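Local structure of nisin immunity protein (Lactococcus lactis subsp. lactis, 5XHB) at residues Y134-Y139 against L207-F211; K126-R130 against F164-K170; E150-D156 against E198-R203. The protein helps protect the nisin-producing bacterium from externally supplied nisin, as a lipoprotein of the cell membrane. One frame throughout, in Å; residues are numbered along the deposited sequence.

Contact 1: Y134-Y139 against L207-F211; sequences YMGNIY and LTEAF. With SO4 (sulfate ion), chain B.
Tyr139 OH donates to Thr208 O at 2.6 Å, tilted 27° from the carbonyl plane, and receives a weak bond from Asn137 ND2. One face of the Tyr139 ring is met near its rim by CE2 of Phe211, 3.5 Å from Tyr139 CG, with the ring planes inclined at 55°. Phe211 holds CG between its backbone N and carbonyl carbon (chi1 49°), which brings CE2 and CZ against Tyr139. Tyr134 opens a type I' turn to Asn137, the tight hairpin connection between strands 131-134 and 137-145 of the antiparallel C-terminal sheet. The two segments also meet on a sulfate, probably picked up from the crystallisation solution. Tyr134 OH donates to its O2 at 2.8 Å, with O2 in the plane of the ring, and Leu207 N bonds O1. Thr208 grips O4 twice, through its backbone N at 2.9 Å and its hydroxyl OG1 at 2.8 Å; Ala105 N and Arg107 NH1 bond the ion as well. Beside it, CE2 of Tyr134 lies 3.7 Å from CB of Leu207, the two side chains crossing at about a right angle. Phe122 stacks on Tyr134 and meets Phe211 edge-to-face.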
ATOM      1  N   TYR A 134       8.551   3.549  -2.924  1.00 17.59           N
ATOM      2  CA  TYR A 134       7.537   2.514  -2.778  1.00 19.11           C
ATOM      3  C   TYR A 134       6.302   2.832  -3.620  1.00 18.44           C
ATOM      4  O   TYR A 134       5.739   3.924  -3.520  1.00 20.30           O
ATOM      5  CB  TYR A 134       7.138   2.350  -1.306  1.00 17.72           C
ATOM      6  CG  TYR A 134       5.927   1.456  -1.096  1.00 16.66           C
ATOM      7  CD1 TYR A 134       5.993   0.096  -1.373  1.00 19.30           C
ATOM      8  CD2 TYR A 134       4.730   1.975  -0.613  1.00 18.57           C
ATOM      9  CE1 TYR A 134       4.900  -0.730  -1.176  1.00 22.66           C
ATOM     10  CE2 TYR A 134       3.620   1.154  -0.418  1.00 19.01           C
ATOM     11  CZ  TYR A 134       3.718  -0.195  -0.700  1.00 19.35           C
ATOM     12  OH  TYR A 134       2.634  -1.016  -0.518  1.00 20.91           O
HETATM   13  N   MSE A 135       5.888   1.878  -4.445  1.00 20.44           N
HETATM   14  CA  MSE A 135       4.661   2.021  -5.246  1.00 26.03           C
HETATM   15  C   MSE A 135       4.648   3.267  -6.124  1.00 29.32           C
HETATM   16  O   MSE A 135       3.597   3.886  -6.311  1.00 26.19           O
HETATM   17  CB  MSE A 135       3.428   2.038  -4.341  1.00 26.81           C
HETATM   18  CG  MSE A 135       2.975   0.666  -3.898  1.00 32.62           C
HETATM   19 SE   MSE A 135       2.310  -0.397  -5.404  1.00 55.24          SE
HETATM   20  CE  MSE A 135       0.750   0.719  -5.840  1.00 37.95           C
ATOM     21  N   GLY A 136       5.813   3.628  -6.652  1.00 26.09           N
ATOM     22  CA  GLY A 136       5.926   4.752  -7.565  1.00 29.18           C
ATOM     23  C   GLY A 136       5.951   6.081  -6.848  1.00 27.89           C
ATOM     24  O   GLY A 136       5.936   7.133  -7.478  1.00 31.45           O
ATOM     25  N   ASN A 137       5.980   6.032  -5.518  1.00 20.72           N
ATOM     26  CA  ASN A 137       6.056   7.233  -4.702  1.00 20.50           C
ATOM     27  C   ASN A 137       7.389   7.295  -3.946  1.00 19.74           C
ATOM     28  O   ASN A 137       8.090   6.294  -3.818  1.00 19.17           O
ATOM     29  CB  ASN A 137       4.900   7.283  -3.693  1.00 25.31           C
ATOM     30  CG  ASN A 137       3.540   7.201  -4.352  1.00 34.41           C
ATOM     31  OD1 ASN A 137       3.278   7.870  -5.347  1.00 32.39           O
ATOM     32  ND2 ASN A 137       2.661   6.372  -3.791  1.00 36.10           N
ATOM     33  N   ILE A 138       7.715   8.475  -3.438  1.00 18.31           N
ATOM     34  CA  ILE A 138       8.938   8.677  -2.669  1.00 20.78           C
ATOM     35  C   ILE A 138       8.534   9.077  -1.268  1.00 20.97           C
ATOM     36  O   ILE A 138       7.613   9.872  -1.094  1.00 21.78           O
ATOM     37  CB  ILE A 138       9.845   9.755  -3.309  1.00 22.36           C
ATOM     38  CG1 ILE A 138      10.158   9.363  -4.753  1.00 25.56           C
ATOM     39  CG2 ILE A 138      11.136   9.934  -2.510  1.00 22.08           C
ATOM     40  CD1 ILE A 138      11.424   9.988  -5.309  1.00 32.25           C
ATOM     41  N   TYR A 139       9.204   8.503  -0.273  1.00 16.46           N
ATOM     42  CA  TYR A 139       8.860   8.696   1.126  1.00 15.71           C
ATOM     43  C   TYR A 139      10.044   9.248   1.869  1.00 19.15           C
ATOM     44  O   TYR A 139      11.149   8.753   1.718  1.00 16.52           O
ATOM     45  CB  TYR A 139       8.412   7.371   1.766  1.00 15.83           C
ATOM     46  CG  TYR A 139       7.104   6.917   1.176  1.00 13.95           C
ATOM     47  CD1 TYR A 139       7.072   6.256  -0.040  1.00 18.19           C
ATOM     48  CD2 TYR A 139       5.897   7.186   1.828  1.00 17.03           C
ATOM     49  CE1 TYR A 139       5.876   5.870  -0.610  1.00 21.94           C
ATOM     50  CE2 TYR A 139       4.688   6.799   1.271  1.00 18.27           C
ATOM     51  CZ  TYR A 139       4.686   6.143   0.051  1.00 22.26           C
ATOM     52  OH  TYR A 139       3.497   5.768  -0.533  1.00 21.99           O
ATOM     53  N   LEU A 207      -0.169   1.722   3.601  1.00 15.69           N
ATOM     54  CA  LEU A 207       1.273   1.849   3.349  1.00 15.46           C
ATOM     55  C   LEU A 207       1.554   3.007   2.402  1.00 16.79           C
ATOM     56  O   LEU A 207       2.596   3.661   2.487  1.00 16.76           O
ATOM     57  CB  LEU A 207       1.845   0.552   2.772  1.00 15.99           C
ATOM     58  CG  LEU A 207       1.997  -0.619   3.743  1.00 15.42           C
ATOM     59  CD1 LEU A 207       2.386  -1.895   2.994  1.00 16.60           C
ATOM     60  CD2 LEU A 207       3.039  -0.302   4.816  1.00 12.08           C
ATOM     61  N   THR A 208       0.612   3.263   1.498  1.00 17.51           N
ATOM     62  CA  THR A 208       0.717   4.399   0.589  1.00 20.05           C
ATOM     63  C   THR A 208       0.800   5.715   1.356  1.00 16.70           C
ATOM     64  O   THR A 208       1.471   6.644   0.917  1.00 22.30           O
ATOM     65  CB  THR A 208      -0.486   4.433  -0.399  1.00 21.65           C
ATOM     66  OG1 THR A 208      -0.403   3.291  -1.254  1.00 33.66           O
ATOM     67  CG2 THR A 208      -0.449   5.679  -1.258  1.00 29.11           C
ATOM     68  N   GLU A 209       0.136   5.785   2.508  1.00 16.95           N
ATOM     69  CA  GLU A 209       0.129   6.996   3.335  1.00 20.60           C
ATOM     70  C   GLU A 209       1.433   7.159   4.113  1.00 20.03           C
ATOM     71  O   GLU A 209       2.075   8.212   4.082  1.00 19.43           O
ATOM     72  CB  GLU A 209      -1.004   6.983   4.361  1.00 20.29           C
ATOM     73  CG  GLU A 209      -2.442   6.957   3.872  1.00 34.86           C
ATOM     74  CD  GLU A 209      -3.392   6.735   5.052  1.00 33.55           C
ATOM     75  OE1 GLU A 209      -3.324   7.536   6.018  1.00 38.75           O
ATOM     76  OE2 GLU A 209      -4.156   5.746   5.049  1.00 22.50           O
ATOM     77  N   ALA A 210       1.794   6.107   4.837  1.00 16.70           N
ATOM     78  CA  ALA A 210       2.961   6.139   5.709  1.00 16.41           C
ATOM     79  C   ALA A 210       3.355   4.735   6.108  1.00 16.17           C
ATOM     80  O   ALA A 210       2.533   3.812   6.079  1.00 12.99           O
ATOM     81  CB  ALA A 210       2.686   6.970   6.964  1.00 16.74           C
ATOM     82  N   PHE A 211       4.616   4.578   6.490  1.00 12.67           N
ATOM     83  CA  PHE A 211       5.041   3.327   7.096  1.00 11.33           C
ATOM     84  C   PHE A 211       6.197   3.594   8.041  1.00 11.77           C
ATOM     85  O   PHE A 211       6.668   4.732   8.139  1.00 13.64           O
ATOM     86  CB  PHE A 211       5.418   2.295   6.032  1.00 10.16           C
ATOM     87  CG  PHE A 211       6.362   2.816   4.969  1.00 12.85           C
ATOM     88  CD1 PHE A 211       7.735   2.717   5.132  1.00 14.79           C
ATOM     89  CD2 PHE A 211       5.868   3.382   3.799  1.00 16.59           C
ATOM     90  CE1 PHE A 211       8.604   3.197   4.154  1.00 16.48           C
ATOM     91  CE2 PHE A 211       6.722   3.865   2.820  1.00 19.07           C
ATOM     92  CZ  PHE A 211       8.096   3.774   2.999  1.00 15.16           C
TER
HETATM   93  S   SO4 B 301      -1.363  -0.056   0.584  1.00 19.66           S
HETATM   94  O1  SO4 B 301      -1.471  -0.490   1.992  1.00 17.80           O
HETATM   95  O2  SO4 B 301      -0.083  -0.489   0.031  1.00 23.78           O
HETATM   96  O3  SO4 B 301      -2.439  -0.635  -0.218  1.00 19.36           O
HETATM   97  O4  SO4 B 301      -1.451   1.400   0.575  1.00 18.52           O

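Contact 2: K126-R130 against F164-K170; sequences KNDSR and FDSVSGK
Ser129 N donates to Gly169 O at 2.9 Å and an almost straight 178°, joining the loop between strands 123-124 and 131-134 to the turn that follows strand 151-165. Both loops carry an Asx turn: Asp128 OD1 accepts from Arg130 N, and Asp165 OD1 accepts from Val167 N and, one residue further, from Ser168 N. The tight part lies around Gly169 and Phe164. Gly169 CA sits 3.5 Å from Asp128 OD1 and packs, with Ser168 C, over one face of the Arg130 guanidinium near its rim. Ser129 CB presses to 3.5 Å from Phe164 CD2, and Arg130 CG reaches CE1 of the same ring, which Trp194 meets edge-to-face. Arg130 grips the carboxylate of Asp128, two residues earlier, side-on with NE and NH2. NE donates to the syn lone pair of Asp128 OD1 at 2.7 Å, the oxygen lying near the guanidinium plane, whereas NH2 meets OD2 from 40° above the carboxylate. A bend at chi3 (-53°) folds the arginine back for this salt bridge; OD1 takes both Arg130 N and NE, and one carboxylate thus holds the loop and the side chain together. Toward solvent the fit is looser and partly made by water. Arg130 NH1 makes only a weak bond to Val167 O, and a water spans Arg130 NH2 and that same carbonyl. On the Asn127 side, another water donates at 2.7 Å to Asn127 O and, at the same length, to Ser168 O.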
ATOM      1  N   LYS A 126      17.986   5.847  -4.549  1.00 17.54           N
ATOM      2  CA  LYS A 126      19.368   5.862  -5.033  1.00 21.39           C
ATOM      3  C   LYS A 126      20.010   7.235  -4.897  1.00 19.35           C
ATOM      4  O   LYS A 126      21.220   7.348  -4.759  1.00 22.25           O
ATOM      5  CB  LYS A 126      19.419   5.417  -6.500  1.00 27.25           C
ATOM      6  CG  LYS A 126      20.828   5.212  -7.042  1.00 34.26           C
ATOM      7  CD  LYS A 126      20.817   4.888  -8.537  1.00 43.64           C
ATOM      8  CE  LYS A 126      20.265   6.042  -9.373  1.00 44.13           C
ATOM      9  NZ  LYS A 126      20.379   5.785 -10.846  1.00 50.02           N
ATOM     10  N   ASN A 127      19.199   8.284  -4.935  1.00 18.55           N
ATOM     11  CA  ASN A 127      19.741   9.641  -4.945  1.00 21.34           C
ATOM     12  C   ASN A 127      19.810  10.290  -3.571  1.00 23.90           C
ATOM     13  O   ASN A 127      20.689  11.114  -3.315  1.00 19.89           O
ATOM     14  CB  ASN A 127      18.918  10.511  -5.888  1.00 26.80           C
ATOM     15  CG  ASN A 127      18.911   9.972  -7.306  1.00 29.87           C
ATOM     16  OD1 ASN A 127      17.857   9.719  -7.882  1.00 33.87           O
ATOM     17  ND2 ASN A 127      20.096   9.774  -7.865  1.00 28.17           N
ATOM     18  N   ASP A 128      18.891   9.915  -2.686  1.00 16.25           N
ATOM     19  CA  ASP A 128      18.855  10.467  -1.334  1.00 17.76           C
ATOM     20  C   ASP A 128      18.602   9.327  -0.356  1.00 15.94           C
ATOM     21  O   ASP A 128      17.521   8.751  -0.336  1.00 15.84           O
ATOM     22  CB  ASP A 128      17.766  11.542  -1.213  1.00 18.42           C
ATOM     23  CG  ASP A 128      17.758  12.240   0.138  1.00 17.49           C
ATOM     24  OD1 ASP A 128      18.452  11.805   1.073  1.00 17.31           O
ATOM     25  OD2 ASP A 128      17.019  13.233   0.280  1.00 25.46           O
ATOM     26  N   SER A 129      19.604   9.002   0.452  1.00 15.13           N
ATOM     27  CA  SER A 129      19.502   7.860   1.359  1.00 13.66           C
ATOM     28  C   SER A 129      18.464   8.059   2.466  1.00 13.15           C
ATOM     29  O   SER A 129      18.119   7.111   3.170  1.00 15.79           O
ATOM     30  CB  SER A 129      20.869   7.568   1.984  1.00 16.45           C
ATOM     31  OG  SER A 129      21.788   7.184   0.980  1.00 16.43           O
ATOM     32  N   ARG A 130      17.981   9.283   2.638  1.00 13.65           N
ATOM     33  CA  ARG A 130      17.000   9.553   3.683  1.00 12.84           C
ATOM     34  C   ARG A 130      15.596   9.340   3.147  1.00 17.73           C
ATOM     35  O   ARG A 130      14.617   9.663   3.812  1.00 18.09           O
ATOM     36  CB  ARG A 130      17.154  10.975   4.229  1.00 13.44           C
ATOM     37  CG  ARG A 130      18.569  11.269   4.769  1.00 16.01           C
ATOM     38  CD  ARG A 130      18.907  12.760   4.697  1.00 29.64           C
ATOM     39  NE  ARG A 130      18.697  13.313   3.354  1.00 19.94           N
ATOM     40  CZ  ARG A 130      18.831  14.597   3.041  1.00 24.59           C
ATOM     41  NH1 ARG A 130      19.188  15.474   3.973  1.00 32.69           N
ATOM     42  NH2 ARG A 130      18.613  15.010   1.800  1.00 25.95           N
ATOM     43  N   PHE A 164      26.318   8.454   4.118  1.00 13.47           N
ATOM     44  CA  PHE A 164      25.936   9.501   3.182  1.00 13.36           C
ATOM     45  C   PHE A 164      26.323  10.859   3.704  1.00 15.90           C
ATOM     46  O   PHE A 164      26.566  11.025   4.888  1.00 14.59           O
ATOM     47  CB  PHE A 164      24.428   9.458   2.865  1.00 13.27           C
ATOM     48  CG  PHE A 164      23.529   9.480   4.082  1.00 12.96           C
ATOM     49  CD1 PHE A 164      23.143  10.678   4.659  1.00 12.79           C
ATOM     50  CD2 PHE A 164      23.057   8.290   4.630  1.00 13.04           C
ATOM     51  CE1 PHE A 164      22.296  10.702   5.775  1.00 15.19           C
ATOM     52  CE2 PHE A 164      22.223   8.298   5.753  1.00 13.70           C
ATOM     53  CZ  PHE A 164      21.844   9.502   6.324  1.00 13.85           C
ATOM     54  N   ASP A 165      26.423  11.818   2.790  1.00 15.89           N
ATOM     55  CA  ASP A 165      26.659  13.203   3.166  1.00 17.54           C
ATOM     56  C   ASP A 165      25.540  13.665   4.072  1.00 15.77           C
ATOM     57  O   ASP A 165      24.376  13.579   3.704  1.00 18.04           O
ATOM     58  CB  ASP A 165      26.733  14.094   1.924  1.00 18.03           C
ATOM     59  CG  ASP A 165      27.188  15.498   2.249  1.00 24.25           C
ATOM     60  OD1 ASP A 165      26.443  16.210   2.960  1.00 21.52           O
ATOM     61  OD2 ASP A 165      28.288  15.883   1.795  1.00 22.58           O
ATOM     62  N   SER A 166      25.885  14.173   5.248  1.00 17.55           N
ATOM     63  CA  SER A 166      24.871  14.526   6.242  1.00 18.76           C
ATOM     64  C   SER A 166      23.890  15.591   5.767  1.00 23.54           C
ATOM     65  O   SER A 166      22.738  15.612   6.192  1.00 19.78           O
ATOM     66  CB  SER A 166      25.540  14.999   7.527  1.00 20.22           C
ATOM     67  OG  SER A 166      26.355  13.980   8.067  1.00 24.02           O
ATOM     68  N   VAL A 167      24.344  16.476   4.887  1.00 20.07           N
ATOM     69  CA  VAL A 167      23.499  17.562   4.416  1.00 20.22           C
ATOM     70  C   VAL A 167      22.713  17.198   3.154  1.00 19.46           C
ATOM     71  O   VAL A 167      21.516  17.440   3.087  1.00 23.16           O
ATOM     72  CB  VAL A 167      24.327  18.835   4.140  1.00 24.04           C
ATOM     73  CG1 VAL A 167      23.453  19.928   3.496  1.00 23.52           C
ATOM     74  CG2 VAL A 167      24.962  19.338   5.419  1.00 23.20           C
ATOM     75  N   SER A 168      23.374  16.595   2.169  1.00 18.08           N
ATOM     76  CA  SER A 168      22.734  16.334   0.881  1.00 18.62           C
ATOM     77  C   SER A 168      22.039  14.979   0.757  1.00 19.72           C
ATOM     78  O   SER A 168      21.218  14.784  -0.144  1.00 16.45           O
ATOM     79  CB  SER A 168      23.755  16.442  -0.244  1.00 18.64           C
ATOM     80  OG  SER A 168      24.673  15.346  -0.225  1.00 18.98           O
ATOM     81  N   GLY A 169      22.411  14.028   1.612  1.00 19.22           N
ATOM     82  CA  GLY A 169      21.842  12.694   1.535  1.00 16.24           C
ATOM     83  C   GLY A 169      22.460  11.767   0.504  1.00 15.17           C
ATOM     84  O   GLY A 169      22.027  10.624   0.363  1.00 12.89           O
ATOM     85  N   LYS A 170      23.472  12.242  -0.224  1.00 12.76           N
ATOM     86  CA  LYS A 170      24.076  11.430  -1.275  1.00 15.88           C
ATOM     87  C   LYS A 170      24.982  10.372  -0.681  1.00 17.50           C
ATOM     88  O   LYS A 170      25.850  10.681   0.126  1.00 15.63           O
ATOM     89  CB  LYS A 170      24.867  12.297  -2.254  1.00 16.47           C
ATOM     90  CG  LYS A 170      24.030  13.322  -2.990  1.00 20.79           C
ATOM     91  CD  LYS A 170      24.874  14.070  -4.035  1.00 25.23           C
ATOM     92  CE  LYS A 170      24.012  15.051  -4.806  1.00 29.45           C
ATOM     93  NZ  LYS A 170      24.762  15.857  -5.851  1.00 34.07           N
TER
HETATM   94  O   HOH W   1      22.143   8.431  -1.926  1.00 25.63           O
HETATM   95  O   HOH W   2      20.294  13.637  -2.422  1.00 21.04           O
HETATM   96  O   HOH W   3      19.366  18.174   1.382  1.00 31.90           O

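Contact 3: E150-D156 against E198-R203; sequences ELGEYQD and EIHSIR
The His200 side chain, on the same face of the sheet as Tyr154, meets Leu151, Gly152 and Tyr154 with most of its atoms. CB touches Leu151 CD1 at 3.6 Å, and CG lies against the same leucine methyl. ND1 donates to Gly152 O at 2.8 Å, with the oxygen near the ring plane and the approach tilted 28° from the carbonyl plane. CE1 rests against CA and CB of Tyr154. At the tip, NE2 donates to Glu198 OE1 at 2.7 Å, on the anti side of the carboxylate; bonds from both ring nitrogens would fix the rotation of the imidazole. Leu151 CD2 lies over one face in a CH-pi contact, 4.2 Å from the centroid and nearly on the normal, while Tyr154 CA lies over the opposite face. The Tyr154 ring turns its edge to the His200 ring in a T-shaped pair, planes at 76°. Phe219 also meets the imidazole. These residues join the antiparallel strands 151-165 and 191-202 at one border of the C-terminal sheet, where the register slips twice. One slip, between Leu151 and Tyr154, is a beta bulge that leaves Gly152 O facing the imidazole instead of a backbone N-H. The other is a classic bulge, Gln155 and Asp156 both opposite Ile199, whose O accepts from Gln155 N and, weakly, from Asp156 N. Gln155, bent at chi2 (-66°), swings its amide back so that NE2 donates to Ser201 OG at 2.7 Å; that hydroxyl also bonds to Gly101 O, which accepts from it. At the far end Arg203 grips Leu151 O side-on: NH2 arrives in the carbonyl plane, NE at 2.9 Å from well above it.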
ATOM      1  N   GLU A 150       1.863   2.049  17.887  1.00 16.40           N
ATOM      2  CA  GLU A 150       1.554   2.505  16.530  1.00 20.15           C
ATOM      3  C   GLU A 150       2.098   1.540  15.479  1.00 16.18           C
ATOM      4  O   GLU A 150       1.628   1.516  14.346  1.00 14.18           O
ATOM      5  CB  GLU A 150       2.126   3.911  16.296  1.00 20.38           C
ATOM      6  CG  GLU A 150       1.584   4.956  17.273  1.00 25.29           C
ATOM      7  CD  GLU A 150       2.388   6.260  17.284  1.00 37.59           C
ATOM      8  OE1 GLU A 150       3.607   6.250  16.971  1.00 25.18           O
ATOM      9  OE2 GLU A 150       1.788   7.306  17.615  1.00 39.62           O
ATOM     10  N   LEU A 151       3.102   0.760  15.862  1.00 13.58           N
ATOM     11  CA  LEU A 151       3.754  -0.176  14.954  1.00 15.94           C
ATOM     12  C   LEU A 151       2.832  -1.335  14.600  1.00 16.92           C
ATOM     13  O   LEU A 151       2.300  -2.015  15.483  1.00 15.69           O
ATOM     14  CB  LEU A 151       5.053  -0.699  15.580  1.00 16.34           C
ATOM     15  CG  LEU A 151       6.112  -1.314  14.655  1.00 19.60           C
ATOM     16  CD1 LEU A 151       6.751  -0.253  13.750  1.00 17.36           C
ATOM     17  CD2 LEU A 151       7.200  -2.011  15.484  1.00 21.36           C
ATOM     18  N   GLY A 152       2.635  -1.562  13.303  1.00 14.22           N
ATOM     19  CA  GLY A 152       1.776  -2.640  12.873  1.00 15.70           C
ATOM     20  C   GLY A 152       2.503  -3.762  12.157  1.00 17.05           C
ATOM     21  O   GLY A 152       3.603  -4.145  12.525  1.00 16.16           O
ATOM     22  N   GLU A 153       1.877  -4.251  11.097  1.00 13.59           N
ATOM     23  CA  GLU A 153       2.280  -5.473  10.402  1.00 12.07           C
ATOM     24  C   GLU A 153       3.695  -5.416   9.797  1.00 15.25           C
ATOM     25  O   GLU A 153       4.044  -4.475   9.094  1.00 12.15           O
ATOM     26  CB  GLU A 153       1.237  -5.769   9.309  1.00 17.58           C
ATOM     27  CG  GLU A 153       1.581  -6.845   8.298  1.00 15.71           C
ATOM     28  CD  GLU A 153       1.611  -8.237   8.877  1.00 17.90           C
ATOM     29  OE1 GLU A 153       1.172  -8.426  10.025  1.00 17.85           O
ATOM     30  OE2 GLU A 153       2.090  -9.163   8.172  1.00 20.87           O
ATOM     31  N   TYR A 154       4.497  -6.439  10.084  1.00 13.42           N
ATOM     32  CA  TYR A 154       5.793  -6.630   9.411  1.00 13.50           C
ATOM     33  C   TYR A 154       5.636  -6.716   7.898  1.00 14.67           C
ATOM     34  O   TYR A 154       4.858  -7.523   7.403  1.00 14.98           O
ATOM     35  CB  TYR A 154       6.449  -7.907   9.924  1.00 14.71           C
ATOM     36  CG  TYR A 154       7.725  -8.281   9.200  1.00 16.71           C
ATOM     37  CD1 TYR A 154       8.926  -7.661   9.510  1.00 17.79           C
ATOM     38  CD2 TYR A 154       7.722  -9.248   8.205  1.00 18.83           C
ATOM     39  CE1 TYR A 154      10.109  -8.014   8.851  1.00 16.89           C
ATOM     40  CE2 TYR A 154       8.894  -9.600   7.536  1.00 20.79           C
ATOM     41  CZ  TYR A 154      10.083  -8.979   7.871  1.00 17.56           C
ATOM     42  OH  TYR A 154      11.248  -9.328   7.214  1.00 20.25           O
ATOM     43  N   GLN A 155       6.381  -5.903   7.157  1.00 11.68           N
ATOM     44  CA  GLN A 155       6.294  -5.949   5.700  1.00 13.70           C
ATOM     45  C   GLN A 155       7.545  -6.520   5.034  1.00 19.03           C
ATOM     46  O   GLN A 155       7.437  -7.307   4.095  1.00 17.35           O
ATOM     47  CB  GLN A 155       6.024  -4.556   5.129  1.00 13.69           C
ATOM     48  CG  GLN A 155       4.679  -3.965   5.567  1.00 12.38           C
ATOM     49  CD  GLN A 155       3.491  -4.743   5.026  1.00 16.32           C
ATOM     50  OE1 GLN A 155       3.589  -5.417   3.999  1.00 18.95           O
ATOM     51  NE2 GLN A 155       2.359  -4.635   5.702  1.00 15.76           N
ATOM     52  N   ASP A 156       8.722  -6.124   5.507  1.00 10.85           N
ATOM     53  CA  ASP A 156       9.969  -6.575   4.884  1.00 13.03           C
ATOM     54  C   ASP A 156      11.124  -6.208   5.787  1.00 14.43           C
ATOM     55  O   ASP A 156      10.948  -5.524   6.796  1.00 12.64           O
ATOM     56  CB  ASP A 156      10.151  -5.934   3.496  1.00 15.86           C
ATOM     57  CG  ASP A 156      11.145  -6.692   2.605  1.00 21.49           C
ATOM     58  OD1 ASP A 156      11.642  -7.781   2.980  1.00 24.82           O
ATOM     59  OD2 ASP A 156      11.417  -6.180   1.502  1.00 36.48           O
ATOM     60  N   GLU A 198      13.881  -3.377   9.727  1.00  9.75           N
ATOM     61  CA  GLU A 198      12.577  -3.831   9.247  1.00 11.09           C
ATOM     62  C   GLU A 198      11.714  -2.676   8.771  1.00 11.00           C
ATOM     63  O   GLU A 198      11.912  -1.534   9.179  1.00  9.65           O
ATOM     64  CB  GLU A 198      11.846  -4.591  10.351  1.00 13.35           C
ATOM     65  CG  GLU A 198      12.579  -5.826  10.804  1.00 14.81           C
ATOM     66  CD  GLU A 198      11.828  -6.598  11.870  1.00 22.02           C
ATOM     67  OE1 GLU A 198      10.825  -6.087  12.426  1.00 18.25           O
ATOM     68  OE2 GLU A 198      12.259  -7.727  12.159  1.00 20.99           O
ATOM     69  N   ILE A 199      10.741  -2.995   7.925  1.00  8.50           N
ATOM     70  CA  ILE A 199       9.682  -2.053   7.581  1.00 10.70           C
ATOM     71  C   ILE A 199       8.360  -2.629   8.083  1.00 11.33           C
ATOM     72  O   ILE A 199       8.087  -3.818   7.905  1.00 12.16           O
ATOM     73  CB  ILE A 199       9.623  -1.778   6.061  1.00 11.96           C
ATOM     74  CG1 ILE A 199      10.836  -0.926   5.666  1.00 13.37           C
ATOM     75  CG2 ILE A 199       8.341  -1.016   5.704  1.00 12.33           C
ATOM     76  CD1 ILE A 199      11.086  -0.857   4.220  1.00 19.08           C
ATOM     77  N   HIS A 200       7.590  -1.795   8.777  1.00  9.21           N
ATOM     78  CA  HIS A 200       6.273  -2.181   9.269  1.00 10.26           C
ATOM     79  C   HIS A 200       5.244  -1.186   8.816  1.00 10.56           C
ATOM     80  O   HIS A 200       5.536   0.001   8.667  1.00 10.21           O
ATOM     81  CB  HIS A 200       6.225  -2.233  10.800  1.00  9.77           C
ATOM     82  CG  HIS A 200       6.994  -3.362  11.404  1.00 15.02           C
ATOM     83  ND1 HIS A 200       6.381  -4.412  12.051  1.00 20.24           N
ATOM     84  CD2 HIS A 200       8.327  -3.598  11.485  1.00 18.15           C
ATOM     85  CE1 HIS A 200       7.301  -5.244  12.511  1.00 19.81           C
ATOM     86  NE2 HIS A 200       8.488  -4.773  12.180  1.00 21.14           N
ATOM     87  N   SER A 201       4.022  -1.677   8.635  1.00  9.98           N
ATOM     88  CA  SER A 201       2.859  -0.802   8.528  1.00 11.26           C
ATOM     89  C   SER A 201       2.692   0.006   9.807  1.00 12.01           C
ATOM     90  O   SER A 201       3.199  -0.376  10.861  1.00 14.29           O
ATOM     91  CB  SER A 201       1.592  -1.643   8.294  1.00 11.57           C
ATOM     92  OG  SER A 201       1.779  -2.505   7.187  1.00 20.13           O
ATOM     93  N   ILE A 202       1.949   1.103   9.721  1.00 12.64           N
ATOM     94  CA  ILE A 202       1.555   1.839  10.910  1.00 13.38           C
ATOM     95  C   ILE A 202       0.042   1.624  11.078  1.00 13.63           C
ATOM     96  O   ILE A 202      -0.713   1.781  10.124  1.00 11.40           O
ATOM     97  CB  ILE A 202       1.914   3.319  10.780  1.00 17.27           C
ATOM     98  CG1 ILE A 202       3.438   3.483  10.824  1.00 11.96           C
ATOM     99  CG2 ILE A 202       1.247   4.161  11.863  1.00 14.11           C
ATOM    100  CD1 ILE A 202       3.883   4.856  10.452  1.00 21.32           C
ATOM    101  N   ARG A 203      -0.387   1.223  12.270  1.00 12.61           N
ATOM    102  CA  ARG A 203      -1.798   0.876  12.479  1.00 10.83           C
ATOM    103  C   ARG A 203      -2.699   2.049  12.128  1.00 14.75           C
ATOM    104  O   ARG A 203      -2.416   3.179  12.509  1.00 13.89           O
ATOM    105  CB  ARG A 203      -2.034   0.448  13.921  1.00 12.60           C
ATOM    106  CG  ARG A 203      -1.180  -0.712  14.339  1.00 15.21           C
ATOM    107  CD  ARG A 203      -1.563  -1.210  15.720  1.00 15.44           C
ATOM    108  NE  ARG A 203      -0.400  -1.796  16.376  1.00 17.05           N
ATOM    109  CZ  ARG A 203      -0.395  -2.254  17.623  1.00 21.33           C
ATOM    110  NH1 ARG A 203      -1.508  -2.225  18.345  1.00 18.67           N
ATOM    111  NH2 ARG A 203       0.721  -2.740  18.145  1.00 19.70           N
TER

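In the fold
All three contacts belong to one antiparallel sheet of the Spa1-type C-terminal domain, and all are partly buried. From contact centre to chain centre the distances are about 7 Å for contact 1, 12 Å for contact 3 and 25 Å for contact 2. Contact 1, with four of seven touching residues buried, joins aromatics beside a bound sulfate. Contact 3 (three of thirteen) pairs neighbouring strands through backbone bonds and a histidine. Peripheral contact 2 (three of ten) sets a loop against the end of strand 151-165 and the turn after it, with a salt bridge and bridging water. Contacts 2 and 3 share that strand without touching; in contacts 1 and 3, Leu207 packs on Ser201 and Gln155, Phe211 on His200 and Ile202.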